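Side-chain contacts in type II restriction enzyme NgoMIV (Neisseria gonorrhoeae, PDB 1FIU), which cuts double-stranded DNA within the sequence 5'-GCCGGC-3', after the first G, as a magnesium-dependent homotetramer: residues I[263-266]-I[267-271]; I[59-62]-I[63-66]; I[111-114]-I[115-119]; I[1-4]-I[5-8]. All blocks are in the same frame, centred on the assembly; numbering follows the deposited sequence.

Contact 1. Residues I[263-266]-I[267-271]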
# COMPACT_ATOMS: atom_id res chain seq x y z
N ASP I 263 3.32 28.17 12.11
CA ASP I 263 2.26 27.22 12.38
C ASP I 263 2.57 25.87 11.73
O ASP I 263 2.39 24.81 12.35
CB ASP I 263 0.92 27.74 11.84
CG ASP I 263 0.36 28.88 12.67
OD1 ASP I 263 0.94 29.18 13.73
OD2 ASP I 263 -0.66 29.48 12.27
N LEU I 264 3.05 25.91 10.49
CA LEU I 264 3.34 24.69 9.75
C LEU I 264 4.55 23.99 10.36
O LEU I 264 4.56 22.75 10.51
CB LEU I 264 3.55 25.01 8.27
CG LEU I 264 3.77 23.81 7.33
CD1 LEU I 264 2.71 22.70 7.59
CD2 LEU I 264 3.71 24.29 5.89
N PHE I 265 5.56 24.77 10.73
CA PHE I 265 6.76 24.25 11.37
C PHE I 265 6.36 23.47 12.63
O PHE I 265 6.81 22.35 12.84
CB PHE I 265 7.70 25.40 11.77
CG PHE I 265 8.90 24.97 12.57
CD1 PHE I 265 10.10 24.63 11.94
CD2 PHE I 265 8.86 24.97 13.97
CE1 PHE I 265 11.23 24.29 12.68
CE2 PHE I 265 9.97 24.64 14.72
CZ PHE I 265 11.18 24.30 14.07
N TYR I 266 5.53 24.07 13.50
CA TYR I 266 5.14 23.34 14.71
C TYR I 266 4.22 22.16 14.46
O TYR I 266 4.23 21.21 15.23
CB TYR I 266 4.53 24.30 15.76
CG TYR I 266 5.60 25.17 16.38
CD1 TYR I 266 5.62 26.55 16.17
CD2 TYR I 266 6.66 24.61 17.10
CE1 TYR I 266 6.65 27.34 16.65
CE2 TYR I 266 7.71 25.39 17.58
CZ TYR I 266 7.70 26.76 17.35
OH TYR I 266 8.73 27.56 17.80
N ILE I 267 3.44 22.20 13.39
CA ILE I 267 2.59 21.05 13.08
C ILE I 267 3.52 19.87 12.80
O ILE I 267 3.29 18.75 13.29
CB ILE I 267 1.72 21.29 11.84
CG1 ILE I 267 0.55 22.21 12.23
CG2 ILE I 267 1.18 19.96 11.29
CD1 ILE I 267 -0.23 22.70 11.06
N MET I 268 4.57 20.13 12.03
CA MET I 268 5.53 19.07 11.71
C MET I 268 6.38 18.65 12.90
O MET I 268 6.60 17.46 13.11
CB MET I 268 6.44 19.50 10.54
CG MET I 268 5.70 19.71 9.25
SD MET I 268 6.79 20.05 7.86
CE MET I 268 7.24 21.83 8.17
N VAL I 269 6.87 19.60 13.69
CA VAL I 269 7.70 19.24 14.83
C VAL I 269 6.89 18.61 15.96
O VAL I 269 7.25 17.55 16.50
CB VAL I 269 8.47 20.47 15.36
CG1 VAL I 269 9.21 20.12 16.66
CG2 VAL I 269 9.45 20.95 14.29
N ASN I 270 5.78 19.23 16.34
CA ASN I 270 4.97 18.66 17.40
C ASN I 270 4.33 17.35 16.94
O ASN I 270 4.03 16.48 17.77
CB ASN I 270 3.89 19.64 17.85
CG ASN I 270 4.48 20.86 18.54
OD1 ASN I 270 5.60 20.82 19.05
ND2 ASN I 270 3.71 21.95 18.58
N GLY I 271 4.12 17.24 15.63
CA GLY I 271 3.52 16.08 15.01
C GLY I 271 4.51 14.97 14.70
O GLY I 271 4.18 14.03 13.98
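V269 sets its CG2 methyl over one face of the F265 ring, one helical turn on. The methyl is 3.9 Å from the ring centroid and 17° off the ring normal, so this is a CH-pi contact, shifted toward the rim. F265 carries its CG anti to the backbone N (chi1 174°), which swings the ring to the carbonyl side, onward to V269. This is the tight, buried side. M268 lies next to it. Its chain bends at chi3, and CE comes back to 4.1 Å from L264 CG. The looser side holds D263 and N270, both exposed. Here N270 ND2 lies 3.8 Å from Y266 CB and approaches the Y266 ring only obliquely. Behind the side chains run the i to i+4 bonds of an alpha-helix; V269 N to F265 O is 2.9 Å. G271 is the first residue to leave helical geometry. The buried face of helix 259-270 packs on two others. F265 packs on L246, L249 and L253 of helix 246-256, and Y266 OH hydrogen-bonds E250 and Q254 there. L264 and M268 rest on helix 225-232. After G271 the chain goes on to strand 274-276.

Contact 2. Residues I[59-62]-I[63-66]. With nucleotides of chain B; nucleotides of chain D.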
# COMPACT_ATOMS: atom_id res chain seq x y z
N ARG I 59 26.81 30.30 -6.57
CA ARG I 59 26.06 29.10 -6.20
C ARG I 59 26.69 27.92 -6.95
O ARG I 59 26.94 27.98 -8.15
CB ARG I 59 24.60 29.27 -6.63
CG ARG I 59 23.62 28.30 -6.01
CD ARG I 59 22.25 28.49 -6.66
NE ARG I 59 21.21 27.81 -5.92
CZ ARG I 59 20.34 28.41 -5.12
NH1 ARG I 59 20.35 29.73 -4.96
NH2 ARG I 59 19.44 27.67 -4.48
N LEU I 60 26.95 26.83 -6.24
CA LEU I 60 27.54 25.67 -6.91
C LEU I 60 26.49 24.98 -7.76
O LEU I 60 25.29 25.11 -7.54
CB LEU I 60 28.05 24.65 -5.88
CG LEU I 60 29.06 25.12 -4.84
CD1 LEU I 60 29.52 23.92 -3.99
CD2 LEU I 60 30.23 25.75 -5.55
N PRO I 61 26.94 24.24 -8.78
CA PRO I 61 26.02 23.51 -9.65
C PRO I 61 25.25 22.56 -8.73
O PRO I 61 25.82 22.02 -7.77
CB PRO I 61 26.95 22.73 -10.56
CG PRO I 61 28.15 23.62 -10.67
CD PRO I 61 28.33 24.11 -9.25
N GLY I 62 23.95 22.37 -9.01
CA GLY I 62 23.15 21.48 -8.18
C GLY I 62 23.70 20.07 -8.03
O GLY I 62 23.50 19.43 -7.00
N GLN I 63 24.35 19.54 -9.05
CA GLN I 63 24.93 18.19 -8.94
C GLN I 63 26.05 18.17 -7.89
O GLN I 63 26.25 17.18 -7.17
CB GLN I 63 25.51 17.76 -10.29
CG GLN I 63 24.51 17.80 -11.44
CD GLN I 63 24.44 19.13 -12.17
OE1 GLN I 63 24.85 20.18 -11.64
NE2 GLN I 63 23.90 19.10 -13.37
N THR I 64 26.78 19.27 -7.79
CA THR I 64 27.86 19.39 -6.83
C THR I 64 27.32 19.50 -5.39
O THR I 64 27.78 18.80 -4.47
CB THR I 64 28.71 20.62 -7.13
OG1 THR I 64 29.18 20.54 -8.48
CG2 THR I 64 29.90 20.70 -6.18
N SER I 65 26.35 20.38 -5.18
CA SER I 65 25.82 20.51 -3.83
C SER I 65 25.07 19.24 -3.41
O SER I 65 25.13 18.86 -2.22
CB SER I 65 24.88 21.73 -3.73
OG SER I 65 23.89 21.70 -4.75
N GLY I 66 24.38 18.62 -4.36
CA GLY I 66 23.64 17.39 -4.08
C GLY I 66 24.59 16.32 -3.57
O GLY I 66 24.39 15.73 -2.52
P DG B 6 28.44 20.78 -15.89
OP1 DG B 6 28.02 22.18 -15.74
OP2 DG B 6 29.41 20.42 -16.95
O5' DG B 6 28.97 20.22 -14.50
C5' DG B 6 28.30 20.57 -13.28
C4' DG B 6 28.32 19.42 -12.31
O4' DG B 6 27.57 18.29 -12.84
C3' DG B 6 29.70 18.85 -11.98
O3' DG B 6 29.58 18.28 -10.68
C2' DG B 6 29.88 17.79 -13.05
C1' DG B 6 28.46 17.24 -13.22
N9 DG B 6 28.08 16.85 -14.57
C8 DG B 6 28.54 17.38 -15.76
N7 DG B 6 27.88 16.93 -16.80
C5 DG B 6 26.96 16.04 -16.27
C6 DG B 6 25.95 15.27 -16.90
O6 DG B 6 25.61 15.27 -18.10
N1 DG B 6 25.28 14.45 -15.99
C2 DG B 6 25.54 14.40 -14.65
N2 DG B 6 24.84 13.50 -13.94
N3 DG B 6 26.44 15.16 -14.04
C4 DG B 6 27.11 15.94 -14.90
P DC D 2 19.58 17.07 -4.37
OP1 DC D 2 20.19 17.34 -3.06
OP2 DC D 2 18.20 16.52 -4.45
O5' DC D 2 19.55 18.43 -5.20
C5' DC D 2 20.74 19.17 -5.36
C4' DC D 2 20.50 20.40 -6.20
O4' DC D 2 20.12 20.03 -7.54
C3' DC D 2 19.45 21.39 -5.68
O3' DC D 2 20.12 22.67 -5.61
C2' DC D 2 18.28 21.22 -6.66
C1' DC D 2 18.93 20.72 -7.94
N1 DC D 2 18.11 19.78 -8.71
C2 DC D 2 17.67 20.15 -10.00
O2 DC D 2 18.07 21.25 -10.50
N3 DC D 2 16.84 19.30 -10.69
C4 DC D 2 16.47 18.12 -10.14
N4 DC D 2 15.63 17.32 -10.84
C5 DC D 2 16.94 17.71 -8.86
C6 DC D 2 17.75 18.57 -8.18
P DG D 3 19.38 24.07 -5.95
OP1 DG D 3 20.43 25.06 -5.61
OP2 DG D 3 18.02 24.21 -5.33
O5' DG D 3 19.14 24.05 -7.51
C5' DG D 3 20.19 24.33 -8.44
C4' DG D 3 19.72 25.39 -9.42
O4' DG D 3 18.67 24.87 -10.25
C3' DG D 3 19.16 26.65 -8.76
O3' DG D 3 19.58 27.78 -9.53
C2' DG D 3 17.66 26.41 -8.76
C1' DG D 3 17.42 25.49 -9.95
N9 DG D 3 16.46 24.42 -9.65
C8 DG D 3 16.22 23.84 -8.43
N7 DG D 3 15.29 22.91 -8.48
C5 DG D 3 14.91 22.87 -9.81
C6 DG D 3 13.95 22.06 -10.48
O6 DG D 3 13.25 21.16 -10.01
N1 DG D 3 13.86 22.38 -11.84
C2 DG D 3 14.64 23.34 -12.48
N2 DG D 3 14.42 23.50 -13.80
N3 DG D 3 15.55 24.07 -11.87
C4 DG D 3 15.62 23.81 -10.55
O HOH W 1 23.51 24.20 -5.57
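Q63 curls back toward P61 at the start of helix 62-81. Its chain bends at chi2 (90°), and this brings OE1 to 3.5 Å from P61 CB. The same bend lays the side chain along the sugar of DG6 of chain B, with Q63 CD 3.3 Å from DG6 O4'. Its NE2 is hydrogen-bonded to a cytosine base O2. T64 comes next. Its CG2 meets L60 CD1 at 3.9 Å, the two side chains crossing at about a right angle. T64 lies alongside the P61 ring, and its OG1 hydrogen-bonds a DNA phosphate. S65 N bonds P61 O at 3.1 Å, and T64 N adds a weak bond to the same oxygen. S65 OG sits between its backbone N and carbonyl carbon (chi1 52°). From there it donates to a water 2.7 Å away, which in turn donates to L60 O and to OP1 of DG3 of chain D. R59 reaches that same OP1 with the edge of its guanidinium, in plane, through NE at 2.9 Å and NH2 at 3.0 Å. G66 N closes the turn on G62 O. G62 O lies 3.2 Å from C5' of DC2 of chain D. The chemistry is that of a DNA-binding helix start: the R59 guanidinium and a water hold one phosphate, T64 takes another, and Q63 bonds a cytosine O2, consistent with a part in sequence recognition.

Contact 3. Residues I[111-114]-I[115-119]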
# COMPACT_ATOMS: atom_id res chain seq x y z
N TYR I 111 16.81 -7.73 1.15
CA TYR I 111 16.50 -7.50 -0.26
C TYR I 111 17.35 -8.34 -1.23
O TYR I 111 17.33 -8.10 -2.45
CB TYR I 111 16.69 -6.02 -0.60
CG TYR I 111 15.83 -5.10 0.27
CD1 TYR I 111 16.35 -4.52 1.43
CD2 TYR I 111 14.48 -4.93 -0.00
CE1 TYR I 111 15.53 -3.79 2.31
CE2 TYR I 111 13.63 -4.21 0.88
CZ TYR I 111 14.17 -3.65 2.01
OH TYR I 111 13.36 -2.98 2.90
N ALA I 112 18.03 -9.35 -0.70
CA ALA I 112 18.90 -10.18 -1.55
C ALA I 112 18.16 -10.88 -2.68
O ALA I 112 18.76 -11.16 -3.72
CB ALA I 112 19.62 -11.20 -0.68
N HIS I 113 16.88 -11.17 -2.50
CA HIS I 113 16.11 -11.83 -3.55
C HIS I 113 15.89 -10.99 -4.80
O HIS I 113 15.45 -11.51 -5.82
CB HIS I 113 14.73 -12.27 -3.03
CG HIS I 113 13.94 -11.15 -2.43
ND1 HIS I 113 14.32 -10.53 -1.27
CD2 HIS I 113 12.78 -10.56 -2.82
CE1 HIS I 113 13.44 -9.60 -0.95
NE2 HIS I 113 12.50 -9.59 -1.88
N LEU I 114 16.15 -9.68 -4.74
CA LEU I 114 15.95 -8.86 -5.91
C LEU I 114 16.95 -9.25 -7.01
O LEU I 114 16.68 -9.08 -8.20
CB LEU I 114 16.09 -7.38 -5.55
CG LEU I 114 14.97 -6.86 -4.62
CD1 LEU I 114 15.15 -5.37 -4.46
CD2 LEU I 114 13.59 -7.18 -5.17
N THR I 115 18.09 -9.82 -6.61
CA THR I 115 19.08 -10.28 -7.61
C THR I 115 18.46 -11.41 -8.44
O THR I 115 18.58 -11.44 -9.67
CB THR I 115 20.38 -10.83 -6.96
OG1 THR I 115 21.09 -9.76 -6.32
CG2 THR I 115 21.30 -11.43 -8.04
N ALA I 116 17.79 -12.34 -7.77
CA ALA I 116 17.17 -13.46 -8.47
C ALA I 116 16.05 -12.97 -9.39
O ALA I 116 15.91 -13.45 -10.53
CB ALA I 116 16.65 -14.48 -7.48
N LEU I 117 15.27 -12.01 -8.91
CA LEU I 117 14.17 -11.45 -9.69
C LEU I 117 14.72 -10.81 -10.96
O LEU I 117 14.24 -11.05 -12.06
CB LEU I 117 13.41 -10.39 -8.90
CG LEU I 117 12.58 -10.86 -7.71
CD1 LEU I 117 11.84 -9.68 -7.10
CD2 LEU I 117 11.59 -11.90 -8.17
N ALA I 118 15.74 -9.97 -10.77
CA ALA I 118 16.39 -9.28 -11.88
C ALA I 118 16.95 -10.29 -12.88
O ALA I 118 16.77 -10.12 -14.09
CB ALA I 118 17.50 -8.38 -11.34
N LYS I 119 17.62 -11.32 -12.39
CA LYS I 119 18.20 -12.35 -13.26
C LYS I 119 17.14 -13.11 -14.03
O LYS I 119 17.34 -13.48 -15.19
CB LYS I 119 19.05 -13.35 -12.47
CG LYS I 119 20.42 -12.83 -12.05
CD LYS I 119 21.14 -13.83 -11.13
CE LYS I 119 22.55 -13.35 -10.78
NZ LYS I 119 23.26 -14.26 -9.83
O HOH W 2 22.01 -10.55 -3.84
O HOH W 3 18.98 -13.50 -5.20
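L114 and L117 meet obliquely, methyl to methyl, with L114 CD2 3.6 Å from L117 CD1. Both have CG beside the backbone N, and L117 (chi1 -69°) thereby turns its branch back along the helix toward L114. The same L117 methyl also comes near the H113 ring, more distantly. H113 CD2 is 4.5 Å from L117 CD1, and the methyl approaches the ring at a slant. The polar side is built differently. T115 has OG1 anti to its carbonyl carbon (chi1 -67°), and this hydroxyl shares a water with A112 O; the link from OG1 to the water is 2.8 Å, that from the water to A112 O weak. A second water donates to A112 O at 2.8 Å and weakly accepts A116 N. T115 N also bonds A112 O, at 3.3 Å. Thus three partners gather on one carbonyl oxygen. Next come L117 N to H113 O and A118 N to L114 O, the latter 2.9 Å. H113 packs on E126 and L117 on L127 of the fourth subunit. The arrangement is that of a solvated first turn of an alpha-helix, here helix 113-121, with one flank applied to a subunit interface.

Contact 4. Residues I[1-4]-I[5-8]. Unlike the reference sequence in segment 1-4: Q2 (reference Asn).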
# COMPACT_ATOMS: atom_id res chain seq x y z
N MET I 1 31.56 23.61 28.37
CA MET I 1 31.73 22.22 27.84
C MET I 1 30.51 21.89 26.98
O MET I 1 29.44 21.56 27.50
CB MET I 1 31.81 21.22 29.01
CG MET I 1 33.09 20.38 29.10
SD MET I 1 33.19 18.97 27.95
CE MET I 1 34.87 19.14 27.30
N GLN I 2 30.67 22.03 25.67
CA GLN I 2 29.58 21.70 24.76
C GLN I 2 29.60 20.18 24.61
O GLN I 2 30.67 19.59 24.46
CB GLN I 2 29.79 22.37 23.39
CG GLN I 2 29.48 23.86 23.37
CD GLN I 2 30.03 24.55 22.14
OE1 GLN I 2 30.30 23.91 21.12
NE2 GLN I 2 30.19 25.88 22.22
N PRO I 3 28.44 19.52 24.71
CA PRO I 3 28.44 18.06 24.56
C PRO I 3 28.95 17.64 23.18
O PRO I 3 28.98 18.45 22.26
CB PRO I 3 26.98 17.68 24.81
CG PRO I 3 26.24 18.90 24.42
CD PRO I 3 27.09 20.04 24.92
N LEU I 4 29.37 16.39 23.03
CA LEU I 4 29.92 15.96 21.75
C LEU I 4 28.97 16.02 20.56
O LEU I 4 29.43 16.26 19.46
CB LEU I 4 30.53 14.56 21.85
CG LEU I 4 31.72 14.45 22.80
CD1 LEU I 4 32.33 13.06 22.65
CD2 LEU I 4 32.76 15.53 22.49
N PHE I 5 27.68 15.79 20.77
CA PHE I 5 26.77 15.86 19.63
C PHE I 5 26.63 17.30 19.16
O PHE I 5 26.37 17.55 17.98
CB PHE I 5 25.42 15.23 19.98
CG PHE I 5 25.41 13.71 19.87
CD1 PHE I 5 24.25 12.99 20.12
CD2 PHE I 5 26.56 13.01 19.52
CE1 PHE I 5 24.24 11.58 20.03
CE2 PHE I 5 26.56 11.62 19.42
CZ PHE I 5 25.40 10.91 19.67
N THR I 6 26.82 18.26 20.07
CA THR I 6 26.75 19.67 19.69
C THR I 6 28.01 19.97 18.88
O THR I 6 27.95 20.64 17.83
CB THR I 6 26.66 20.59 20.93
OG1 THR I 6 25.47 20.26 21.66
CG2 THR I 6 26.60 22.07 20.53
N GLN I 7 29.14 19.44 19.32
CA GLN I 7 30.40 19.64 18.62
C GLN I 7 30.32 19.02 17.22
O GLN I 7 30.76 19.62 16.23
CB GLN I 7 31.55 19.02 19.41
CG GLN I 7 31.76 19.70 20.75
CD GLN I 7 32.98 19.20 21.49
OE1 GLN I 7 34.04 19.00 20.89
NE2 GLN I 7 32.84 19.01 22.80
N GLU I 8 29.73 17.83 17.12
CA GLU I 8 29.60 17.16 15.83
C GLU I 8 28.69 17.95 14.89
O GLU I 8 28.93 18.01 13.69
CB GLU I 8 29.03 15.76 16.00
CG GLU I 8 30.00 14.76 16.59
CD GLU I 8 31.18 14.46 15.68
OE1 GLU I 8 31.00 14.48 14.44
OE2 GLU I 8 32.28 14.19 16.21
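Q7 reaches back with its side-chain amide to the backbone of Q2. NE2 donates to Q2 O at 2.8 Å, with an N-H...O angle of 163°, and the oxygen lies in the amide plane. The Q7 chain is extended beyond CG (chi2 -174°), which gives it the length to get past the first turn. L4 CD2 packs against the same amide, 3.5 Å from Q7 NE2, so the group is touched by a methyl as well as held by its bond. On another side of the turn T6 OG1 sits 3.2 Å from P3 CG, the threonine crossing the proline ring obliquely. Q2, where the reference sequence has Asn, brings its OE1 to T6 CG2 at 4.2 Å. The backbone bonds set the frame. P3 is the N-cap residue, and its O takes Q7 N at 3.1 Å and a weaker bond from T6 N. E8 N closes on L4 O at 2.8 Å. Further out, the third subunit lies against P3, L4, F5 and T6 and makes backbone hydrogen bonds with L4 and F5. Within its own chain, helix 4-18 leans on helix 62-81: F5 packs on A80, and E8 packs on F76 and makes a weak hydrogen bond to S79.

Contact 2 is at the DNA and near the magnesium site: G66 is about 7 Å from a bound magnesium ion and from C186, and about 8 Å from D140. The other three lie away from that site. Contact 1 comes within about 8 Å of the DNA by nearest atoms, contact 3 within about 15 Å and contact 4 within about 19 Å. Contacts 4 and 2 are joined through helix 62-81, which begins in contact 2 and later receives F5 and E8. Contacts 1 and 4, centres about 26 Å apart, both touch the third subunit. Contact 3 meets the fourth and lies across the chain's centre from both, about 40 Å from contact 1 between centres.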